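Local coordinates for protein phenol hydroxylase component phN (Pseudomonas stutzeri, PDB 3U52) that probably hydroxylates phenol, serving as the diiron-bearing subunit of a bacterial multicomponent monooxygenase, at residues 42-47 / 244-249; 114-119 / 133-138; 120-125 / 186-191. One frame throughout, in Å; residues are numbered along the deposited sequence.

Contact 1. Residues 42-47 / 244-249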
loop_
_atom_site.group_PDB
_atom_site.type_symbol
_atom_site.label_atom_id
_atom_site.label_comp_id
_atom_site.label_asym_id
_atom_site.label_seq_id
_atom_site.Cartn_x
_atom_site.Cartn_y
_atom_site.Cartn_z
ATOM N N ILE A 42 -32.413 33.719 6.196
ATOM C CA ILE A 42 -32.148 32.841 7.355
ATOM C C ILE A 42 -31.677 33.658 8.561
ATOM O O ILE A 42 -30.834 34.511 8.409
ATOM C CB ILE A 42 -31.086 31.732 7.015
ATOM C CG1 ILE A 42 -31.681 30.742 5.985
ATOM C CG2 ILE A 42 -30.624 31.046 8.280
ATOM C CD1 ILE A 42 -32.796 29.809 6.557
ATOM N N LYS A 43 -32.224 33.376 9.747
ATOM C CA LYS A 43 -31.896 34.125 10.942
ATOM C C LYS A 43 -31.138 33.217 11.875
ATOM O O LYS A 43 -31.600 32.108 12.172
ATOM C CB LYS A 43 -33.158 34.608 11.642
ATOM C CG LYS A 43 -34.062 35.483 10.765
ATOM C CD LYS A 43 -34.934 36.411 11.639
ATOM C CE LYS A 43 -35.931 37.204 10.812
ATOM N NZ LYS A 43 -36.961 36.268 10.268
ATOM N N ILE A 44 -29.947 33.669 12.298
ATOM C CA ILE A 44 -29.190 32.936 13.272
ATOM C C ILE A 44 -29.277 33.698 14.579
ATOM O O ILE A 44 -28.939 34.874 14.650
ATOM C CB ILE A 44 -27.712 32.689 12.867
ATOM C CG1 ILE A 44 -27.625 31.973 11.504
ATOM C CG2 ILE A 44 -26.986 31.824 13.977
ATOM C CD1 ILE A 44 -28.305 30.629 11.443
ATOM N N THR A 45 -29.733 32.997 15.595
ATOM C CA THR A 45 -29.941 33.507 16.952
ATOM C C THR A 45 -28.678 33.401 17.849
ATOM O O THR A 45 -28.427 34.284 18.673
ATOM C CB THR A 45 -31.130 32.755 17.548
ATOM O OG1 THR A 45 -32.344 33.417 17.134
ATOM C CG2 THR A 45 -31.034 32.637 19.061
ATOM N N ASP A 46 -27.858 32.371 17.637
ATOM C CA ASP A 46 -26.743 32.071 18.548
ATOM C C ASP A 46 -25.813 30.984 17.984
ATOM O O ASP A 46 -26.110 29.775 18.071
ATOM C CB ASP A 46 -27.282 31.639 19.904
ATOM C CG ASP A 46 -26.184 31.426 20.954
ATOM O OD1 ASP A 46 -26.545 30.996 22.095
ATOM O OD2 ASP A 46 -24.987 31.704 20.667
ATOM N N TRP A 47 -24.687 31.439 17.432
ATOM C CA TRP A 47 -23.726 30.553 16.763
ATOM C C TRP A 47 -23.090 29.578 17.725
ATOM O O TRP A 47 -22.666 28.483 17.319
ATOM C CB TRP A 47 -22.666 31.335 16.000
ATOM C CG TRP A 47 -23.049 31.706 14.578
ATOM C CD1 TRP A 47 -23.352 32.951 14.117
ATOM C CD2 TRP A 47 -23.158 30.826 13.445
ATOM N NE1 TRP A 47 -23.633 32.909 12.762
ATOM C CE2 TRP A 47 -23.510 31.615 12.332
ATOM C CE3 TRP A 47 -23.001 29.449 13.269
ATOM C CZ2 TRP A 47 -23.699 31.075 11.066
ATOM C CZ3 TRP A 47 -23.185 28.919 12.007
ATOM C CH2 TRP A 47 -23.537 29.720 10.928
ATOM N N ILE A 244 -28.905 20.890 9.141
ATOM C CA ILE A 244 -30.383 21.134 9.123
ATOM C C ILE A 244 -30.935 21.358 10.497
ATOM O O ILE A 244 -31.796 22.199 10.633
ATOM C CB ILE A 244 -31.325 20.058 8.468
ATOM C CG1 ILE A 244 -30.651 18.741 8.417
ATOM C CG2 ILE A 244 -32.035 20.601 7.108
ATOM C CD1 ILE A 244 -30.957 17.874 9.564
ATOM N N LYS A 245 -30.467 20.594 11.495
ATOM C CA LYS A 245 -30.931 20.765 12.874
ATOM C C LYS A 245 -30.572 22.136 13.407
ATOM O O LYS A 245 -31.454 22.826 13.912
ATOM C CB LYS A 245 -30.430 19.661 13.792
ATOM C CG LYS A 245 -30.903 18.275 13.290
ATOM C CD LYS A 245 -30.771 17.170 14.322
ATOM C CE LYS A 245 -31.770 16.028 14.012
ATOM N NZ LYS A 245 -31.778 14.952 15.110
ATOM N N PHE A 246 -29.326 22.561 13.204
ATOM C CA PHE A 246 -28.876 23.880 13.643
ATOM C C PHE A 246 -29.767 24.999 13.089
ATOM O O PHE A 246 -30.255 25.836 13.834
ATOM C CB PHE A 246 -27.438 24.160 13.207
ATOM C CG PHE A 246 -26.947 25.485 13.662
ATOM C CD1 PHE A 246 -26.680 25.708 15.001
ATOM C CD2 PHE A 246 -26.803 26.528 12.763
ATOM C CE1 PHE A 246 -26.245 26.987 15.429
ATOM C CE2 PHE A 246 -26.360 27.777 13.185
ATOM C CZ PHE A 246 -26.087 27.996 14.516
ATOM N N ILE A 247 -29.975 24.976 11.784
ATOM C CA ILE A 247 -30.750 26.009 11.051
ATOM C C ILE A 247 -32.223 26.018 11.450
ATOM O O ILE A 247 -32.801 27.099 11.673
ATOM C CB ILE A 247 -30.607 25.826 9.535
ATOM C CG1 ILE A 247 -29.162 26.105 9.119
ATOM C CG2 ILE A 247 -31.507 26.782 8.779
ATOM C CD1 ILE A 247 -28.931 25.910 7.583
ATOM N N LEU A 248 -32.805 24.813 11.585
ATOM C CA LEU A 248 -34.208 24.696 11.978
ATOM C C LEU A 248 -34.450 25.170 13.414
ATOM O O LEU A 248 -35.508 25.713 13.716
ATOM C CB LEU A 248 -34.707 23.249 11.825
ATOM C CG LEU A 248 -34.806 22.840 10.349
ATOM C CD1 LEU A 248 -35.016 21.312 10.193
ATOM C CD2 LEU A 248 -35.852 23.647 9.618
ATOM N N GLU A 249 -33.475 24.984 14.288
ATOM C CA GLU A 249 -33.642 25.353 15.693
ATOM C C GLU A 249 -33.379 26.810 15.977
ATOM O O GLU A 249 -33.797 27.334 17.003
ATOM C CB GLU A 249 -32.742 24.484 16.549
ATOM C CG GLU A 249 -33.317 23.091 16.683
ATOM C CD GLU A 249 -32.532 22.193 17.575
ATOM O OE1 GLU A 249 -31.722 22.724 18.368
ATOM O OE2 GLU A 249 -32.738 20.956 17.482
#

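Contact 2. Residues 114-119 / 133-138. With FE (Fe (III) ion), chain G.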
loop_
_atom_site.group_PDB
_atom_site.type_symbol
_atom_site.label_atom_id
_atom_site.label_comp_id
_atom_site.label_asym_id
_atom_site.label_seq_id
_atom_site.Cartn_x
_atom_site.Cartn_y
_atom_site.Cartn_z
ATOM N N GLY A 114 -16.555 25.406 -3.612
ATOM C CA GLY A 114 -17.785 25.856 -2.945
ATOM C C GLY A 114 -17.657 25.791 -1.433
ATOM O O GLY A 114 -18.030 26.742 -0.730
ATOM N N TYR A 115 -17.111 24.692 -0.908
ATOM C CA TYR A 115 -16.893 24.603 0.534
ATOM C C TYR A 115 -15.775 25.546 1.020
ATOM O O TYR A 115 -15.868 26.082 2.136
ATOM C CB TYR A 115 -16.589 23.162 0.958
ATOM C CG TYR A 115 -17.847 22.349 1.182
ATOM C CD1 TYR A 115 -18.291 21.455 0.197
ATOM C CD2 TYR A 115 -18.626 22.525 2.335
ATOM C CE1 TYR A 115 -19.465 20.740 0.365
ATOM C CE2 TYR A 115 -19.825 21.793 2.516
ATOM C CZ TYR A 115 -20.222 20.920 1.520
ATOM O OH TYR A 115 -21.357 20.175 1.687
ATOM N N SER A 116 -14.718 25.727 0.231
ATOM C CA SER A 116 -13.666 26.713 0.592
ATOM C C SER A 116 -14.323 28.101 0.804
ATOM O O SER A 116 -14.105 28.793 1.815
ATOM C CB SER A 116 -12.625 26.817 -0.522
ATOM O OG SER A 116 -11.852 25.616 -0.658
ATOM N N LYS A 117 -15.112 28.517 -0.179
ATOM C CA LYS A 117 -15.784 29.797 -0.069
ATOM C C LYS A 117 -16.735 29.884 1.105
ATOM O O LYS A 117 -16.749 30.889 1.799
ATOM C CB LYS A 117 -16.462 30.179 -1.390
ATOM C CG LYS A 117 -17.495 31.355 -1.231
ATOM C CD LYS A 117 -17.817 31.995 -2.560
ATOM C CE LYS A 117 -18.812 33.171 -2.320
ATOM N NZ LYS A 117 -18.022 34.444 -2.098
ATOM N N VAL A 118 -17.529 28.840 1.364
ATOM C CA VAL A 118 -18.492 28.881 2.466
ATOM C C VAL A 118 -17.786 28.795 3.858
ATOM O O VAL A 118 -18.248 29.365 4.871
ATOM C CB VAL A 118 -19.616 27.789 2.175
ATOM C CG1 VAL A 118 -19.278 26.450 2.812
ATOM C CG2 VAL A 118 -20.991 28.276 2.576
ATOM N N GLY A 119 -16.636 28.125 3.910
ATOM C CA GLY A 119 -15.748 28.161 5.099
ATOM C C GLY A 119 -15.046 29.511 5.367
ATOM O O GLY A 119 -14.273 29.633 6.330
ATOM N N MET A 133 -12.654 21.737 6.565
ATOM C CA MET A 133 -12.159 20.352 6.560
ATOM C C MET A 133 -12.871 19.558 5.465
ATOM O O MET A 133 -12.226 18.769 4.770
ATOM C CB MET A 133 -12.352 19.704 7.888
ATOM C CG MET A 133 -11.227 18.700 8.138
ATOM S SD MET A 133 -11.347 17.955 9.818
ATOM C CE MET A 133 -10.468 19.260 10.726
ATOM N N GLN A 134 -14.172 19.839 5.250
ATOM C CA GLN A 134 -14.883 19.252 4.125
ATOM C C GLN A 134 -14.268 19.692 2.771
ATOM O O GLN A 134 -13.993 18.866 1.903
ATOM C CB GLN A 134 -16.394 19.544 4.193
ATOM C CG GLN A 134 -17.087 19.084 2.958
ATOM C CD GLN A 134 -18.263 18.203 3.214
ATOM O OE1 GLN A 134 -18.784 18.130 4.331
ATOM N NE2 GLN A 134 -18.698 17.500 2.160
ATOM N N ALA A 135 -13.967 20.977 2.627
ATOM C CA ALA A 135 -13.316 21.452 1.402
ATOM C C ALA A 135 -12.031 20.682 1.055
ATOM O O ALA A 135 -11.831 20.253 -0.103
ATOM C CB ALA A 135 -13.005 22.961 1.523
ATOM N N ILE A 136 -11.143 20.516 2.024
ATOM C CA ILE A 136 -9.874 19.854 1.683
ATOM C C ILE A 136 -10.104 18.320 1.465
ATOM O O ILE A 136 -9.399 17.698 0.679
ATOM C CB ILE A 136 -8.751 20.199 2.687
ATOM C CG1 ILE A 136 -7.384 19.793 2.130
ATOM C CG2 ILE A 136 -9.056 19.505 3.994
ATOM C CD1 ILE A 136 -6.176 20.216 3.030
ATOM N N ASP A 137 -11.095 17.709 2.121
ATOM C CA ASP A 137 -11.486 16.329 1.741
ATOM C C ASP A 137 -11.981 16.214 0.302
ATOM O O ASP A 137 -11.718 15.209 -0.381
ATOM C CB ASP A 137 -12.598 15.768 2.657
ATOM C CG ASP A 137 -12.203 15.632 4.110
ATOM O OD1 ASP A 137 -11.008 15.592 4.520
ATOM O OD2 ASP A 137 -13.170 15.584 4.910
ATOM N N GLU A 138 -12.770 17.183 -0.175
ATOM C CA GLU A 138 -13.255 17.138 -1.573
ATOM C C GLU A 138 -12.105 17.327 -2.561
ATOM O O GLU A 138 -12.111 16.718 -3.632
ATOM C CB GLU A 138 -14.317 18.196 -1.837
ATOM C CG GLU A 138 -15.435 18.126 -0.807
ATOM C CD GLU A 138 -16.299 16.865 -0.982
ATOM O OE1 GLU A 138 -17.254 16.701 -0.220
ATOM O OE2 GLU A 138 -16.019 16.031 -1.882
HETATM FE FE FE G . -16.477 13.920 -2.048
#

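Contact 3. Residues 120-125 / 186-191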
loop_
_atom_site.group_PDB
_atom_site.type_symbol
_atom_site.label_atom_id
_atom_site.label_comp_id
_atom_site.label_asym_id
_atom_site.label_seq_id
_atom_site.Cartn_x
_atom_site.Cartn_y
_atom_site.Cartn_z
ATOM N N ARG A 120 -15.304 30.514 4.512
ATOM C CA ARG A 120 -15.036 31.938 4.807
ATOM C C ARG A 120 -16.312 32.765 5.204
ATOM O O ARG A 120 -16.204 33.766 5.910
ATOM C CB ARG A 120 -14.316 32.588 3.610
ATOM C CG ARG A 120 -14.200 34.115 3.685
ATOM C CD ARG A 120 -13.223 34.551 4.818
ATOM N NE ARG A 120 -13.102 36.009 4.892
ATOM C CZ ARG A 120 -14.026 36.823 5.387
ATOM N NH1 ARG A 120 -15.177 36.356 5.927
ATOM N NH2 ARG A 120 -13.773 38.129 5.357
ATOM N N GLN A 121 -17.505 32.369 4.772
ATOM C CA GLN A 121 -18.683 33.283 4.868
ATOM C C GLN A 121 -19.435 33.316 6.157
ATOM O O GLN A 121 -20.133 34.301 6.392
ATOM C CB GLN A 121 -19.734 33.035 3.778
ATOM C CG GLN A 121 -19.260 33.141 2.374
ATOM C CD GLN A 121 -18.399 34.323 2.111
ATOM O OE1 GLN A 121 -18.746 35.516 2.419
ATOM N NE2 GLN A 121 -17.243 34.034 1.516
ATOM N N PHE A 122 -19.351 32.233 6.950
ATOM C CA PHE A 122 -20.156 32.080 8.170
ATOM C C PHE A 122 -19.460 32.763 9.322
ATOM O O PHE A 122 -18.231 32.617 9.460
ATOM C CB PHE A 122 -20.382 30.595 8.525
ATOM C CG PHE A 122 -21.244 29.876 7.554
ATOM C CD1 PHE A 122 -22.483 30.417 7.183
ATOM C CD2 PHE A 122 -20.848 28.673 7.016
ATOM C CE1 PHE A 122 -23.323 29.787 6.305
ATOM C CE2 PHE A 122 -21.674 28.025 6.099
ATOM C CZ PHE A 122 -22.927 28.593 5.737
ATOM N N SER A 123 -20.209 33.498 10.138
ATOM C CA SER A 123 -19.606 34.168 11.258
ATOM C C SER A 123 -19.369 33.237 12.393
ATOM O O SER A 123 -18.686 33.607 13.350
ATOM C CB SER A 123 -20.384 35.412 11.732
ATOM O OG SER A 123 -21.751 35.136 12.037
ATOM N N GLY A 124 -19.902 32.018 12.318
ATOM C CA GLY A 124 -19.641 31.061 13.404
ATOM C C GLY A 124 -18.351 30.300 13.154
ATOM O O GLY A 124 -18.237 29.593 12.139
ATOM N N ALA A 125 -17.384 30.438 14.066
ATOM C CA ALA A 125 -16.033 29.907 13.851
ATOM C C ALA A 125 -16.100 28.402 13.735
ATOM O O ALA A 125 -15.376 27.814 12.954
ATOM C CB ALA A 125 -15.073 30.319 14.975
ATOM N N GLY A 186 -26.837 31.473 -2.182
ATOM C CA GLY A 186 -26.131 31.897 -0.955
ATOM C C GLY A 186 -25.620 30.710 -0.117
ATOM O O GLY A 186 -25.835 29.517 -0.493
ATOM N N PRO A 187 -24.900 31.016 0.987
ATOM C CA PRO A 187 -24.229 29.991 1.795
ATOM C C PRO A 187 -25.147 28.998 2.544
ATOM O O PRO A 187 -24.842 27.808 2.584
ATOM C CB PRO A 187 -23.353 30.819 2.782
ATOM C CG PRO A 187 -24.028 32.205 2.810
ATOM C CD PRO A 187 -24.630 32.396 1.460
ATOM N N PHE A 188 -26.265 29.458 3.102
ATOM C CA PHE A 188 -27.201 28.526 3.733
ATOM C C PHE A 188 -27.843 27.550 2.762
ATOM O O PHE A 188 -28.043 26.357 3.110
ATOM C CB PHE A 188 -28.244 29.252 4.595
ATOM C CG PHE A 188 -27.636 29.962 5.808
ATOM C CD1 PHE A 188 -27.547 31.336 5.834
ATOM C CD2 PHE A 188 -27.199 29.236 6.906
ATOM C CE1 PHE A 188 -26.982 31.994 6.937
ATOM C CE2 PHE A 188 -26.621 29.869 8.023
ATOM C CZ PHE A 188 -26.512 31.269 8.020
ATOM N N GLU A 189 -28.193 28.041 1.580
ATOM C CA GLU A 189 -28.783 27.150 0.553
ATOM C C GLU A 189 -27.704 26.203 0.038
ATOM O O GLU A 189 -27.958 25.007 -0.123
ATOM C CB GLU A 189 -29.436 27.922 -0.600
ATOM C CG GLU A 189 -30.127 26.973 -1.598
ATOM C CD GLU A 189 -30.857 27.680 -2.726
ATOM O OE1 GLU A 189 -31.415 26.961 -3.561
ATOM O OE2 GLU A 189 -30.907 28.928 -2.804
ATOM N N PHE A 190 -26.490 26.713 -0.138
ATOM C CA PHE A 190 -25.378 25.830 -0.572
ATOM C C PHE A 190 -25.259 24.656 0.421
ATOM O O PHE A 190 -25.244 23.469 0.008
ATOM C CB PHE A 190 -24.043 26.566 -0.692
ATOM C CG PHE A 190 -22.858 25.656 -1.046
ATOM C CD1 PHE A 190 -22.621 25.256 -2.352
ATOM C CD2 PHE A 190 -22.034 25.155 -0.050
ATOM C CE1 PHE A 190 -21.542 24.411 -2.673
ATOM C CE2 PHE A 190 -20.970 24.313 -0.359
ATOM C CZ PHE A 190 -20.729 23.949 -1.674
ATOM N N LEU A 191 -25.195 24.978 1.710
ATOM C CA LEU A 191 -25.109 23.906 2.722
ATOM C C LEU A 191 -26.344 22.980 2.728
ATOM O O LEU A 191 -26.228 21.740 2.847
ATOM C CB LEU A 191 -24.828 24.501 4.101
ATOM C CG LEU A 191 -23.409 24.309 4.671
ATOM C CD1 LEU A 191 -22.213 23.968 3.704
ATOM C CD2 LEU A 191 -23.111 25.397 5.642
#

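Contact 1. Residues 42-47 / 244-249
W47, one wall of a xenon-binding pocket, lies in a loop that packs against helix 220-250 of the hydroxylase, where it meets F246. The F246 ring reaches from the helix into the loop, and three loop residues gather round it. Its CG is anti to the backbone N (chi1 -179°), which sends the ring out toward the loop. The six-membered ring of W47 lies nearly parallel to it, with planes 24° apart. The two rings are slid so far that they barely overlap, and their centroids are 5.1 Å apart. W47 CZ3 is 3.6 Å from F246 CE2, and W47 CE3 is equally near F246 CZ. I44 crosses F246 at about a right angle. Its CD1 sits 3.9 Å from F246 CE2, while its CG2 also lies over one face of W47, offset toward the rim. The backbone O of D46 comes to the F246 edge, 3.8 Å from CE1. Further along, I42 CD1 meets I247 CG2 at 4.0 Å. Polar ties fix the same loop to the end of the helix: Q250 bonds to D46 N through OE1 and to T45 OG1 through its backbone O. An alanine in place of W47 would probably open a gap beside F246 CE2 and CZ and strip the xenon pocket of one wall. W50, another residue of that pocket, meets F246 edge-to-face. The loop thus packs on helix 220-250 of the helical hydroxylase fold, and its W47 joins W50, F188 and L191 round the xenon.

Contact 2. Residues 114-119 / 133-138
The Y115 ring carries Q134 over one face, and F190 of helix 187-216 meets the ring edge-to-face. Y115 and Q134 join two antiparallel helices, 105-121 and 125-155, of the diiron helical bundle. Q134 CG stands almost exactly above the ring centre, 3.6 Å from the centroid and 3° off the normal, a CH-pi contact. Beyond it the amide of Q134 runs on over the ring toward the hydroxyl end, stacked with its plane 13° from the ring. Q134 CD is 3.8 Å from Y115 CZ. The bend at chi2 of Q134 lays the amide flat there. The segment axes approach to 8.0 Å. The small A135 fits this spacing: its CB sits 3.6 Å from Y115 CB and 3.5 Å from S116 N. The hydroxyls have partners beyond the pair, Y115 OH with S195 OG and S116 OG with the backbone O of F112. Q134 also acts in the second shell of the metal. Its NE2 donates to E138 OE1 at 2.9 Å. It meets the anti lone pair of OE1, and that oxygen lies 18° out of the Q134 amide plane. Together the stacked ring and this bond probably limit the turn of the amide and help to orient the carboxylate. E138 and H141 form an ExxH pair that binds iron along with E108. The other oxygen, E138 OE2, makes the metal bond, 2.2 Å from iron.

Contact 3. Residues 120-125 / 186-191
F190 N bonds to G186 O at 2.9 Å, closing the helical turn that presents P187, F188 and L191 to the ring of F122. The next bond, L191 N to P187 O, is 3.0 Å long. G186 holds the N-cap position. P187 follows it, where a residue without an N-H costs the helix no bond. The N-H groups of F188 and E189 both bind the carboxylate of E40, one to each oxygen. F122 comes from the other side, out of the turn after helix 105-121. Its CG is anti to the carbonyl carbon (chi1 -68°), and the outer end of the ring reaches the helix start. F122 CE1 and P187 CB are 3.7 Å apart, and the neighbouring CZ is as near to the same carbon. F122 CE1 also lies over one face of the F188 ring, 3.7 Å above its plane and toward the rim. The two rings are oblique, with planes at 47° and centroids 5.2 Å apart. The contact thus joins the link between helices 105-121 and 125-155 to the N-terminal end of helix 187-216, in a buried part of the helical hydroxylase fold. Here F188 and L191 line a xenon-binding pocket. L191 approaches F122 from the opposite direction, but the modelled position of its CD2 is too close to be trusted. Q121 adds a looser touch, with its CB 4.4 Å from P187 CB. Its amide turns back instead, and Q121 NE2 bonds to the backbone O of K117.

Overall arrangement
Contact 3 stands between the other two, its centre about 11 Å from each of theirs. Contacts 1 and 2 lie about 20 Å apart by centres and do not touch. Contacts 1 and 3 share the xenon pocket, which takes W47 from one and F188 and L191 from the other. I44 CG1 packs 3.7 Å from F188 CZ. Contacts 2 and 3 both use helix 105-121, and V118 CG2 meets P187 CB at 3.5 Å. F190 CZ also packs 3.8 Å from Y115 N. Contact 3 thus joins the pocket side to contact 2, whose E138 binds iron. Along the chain, contacts 2 and 3 are both nested within the loop closed by contact 1.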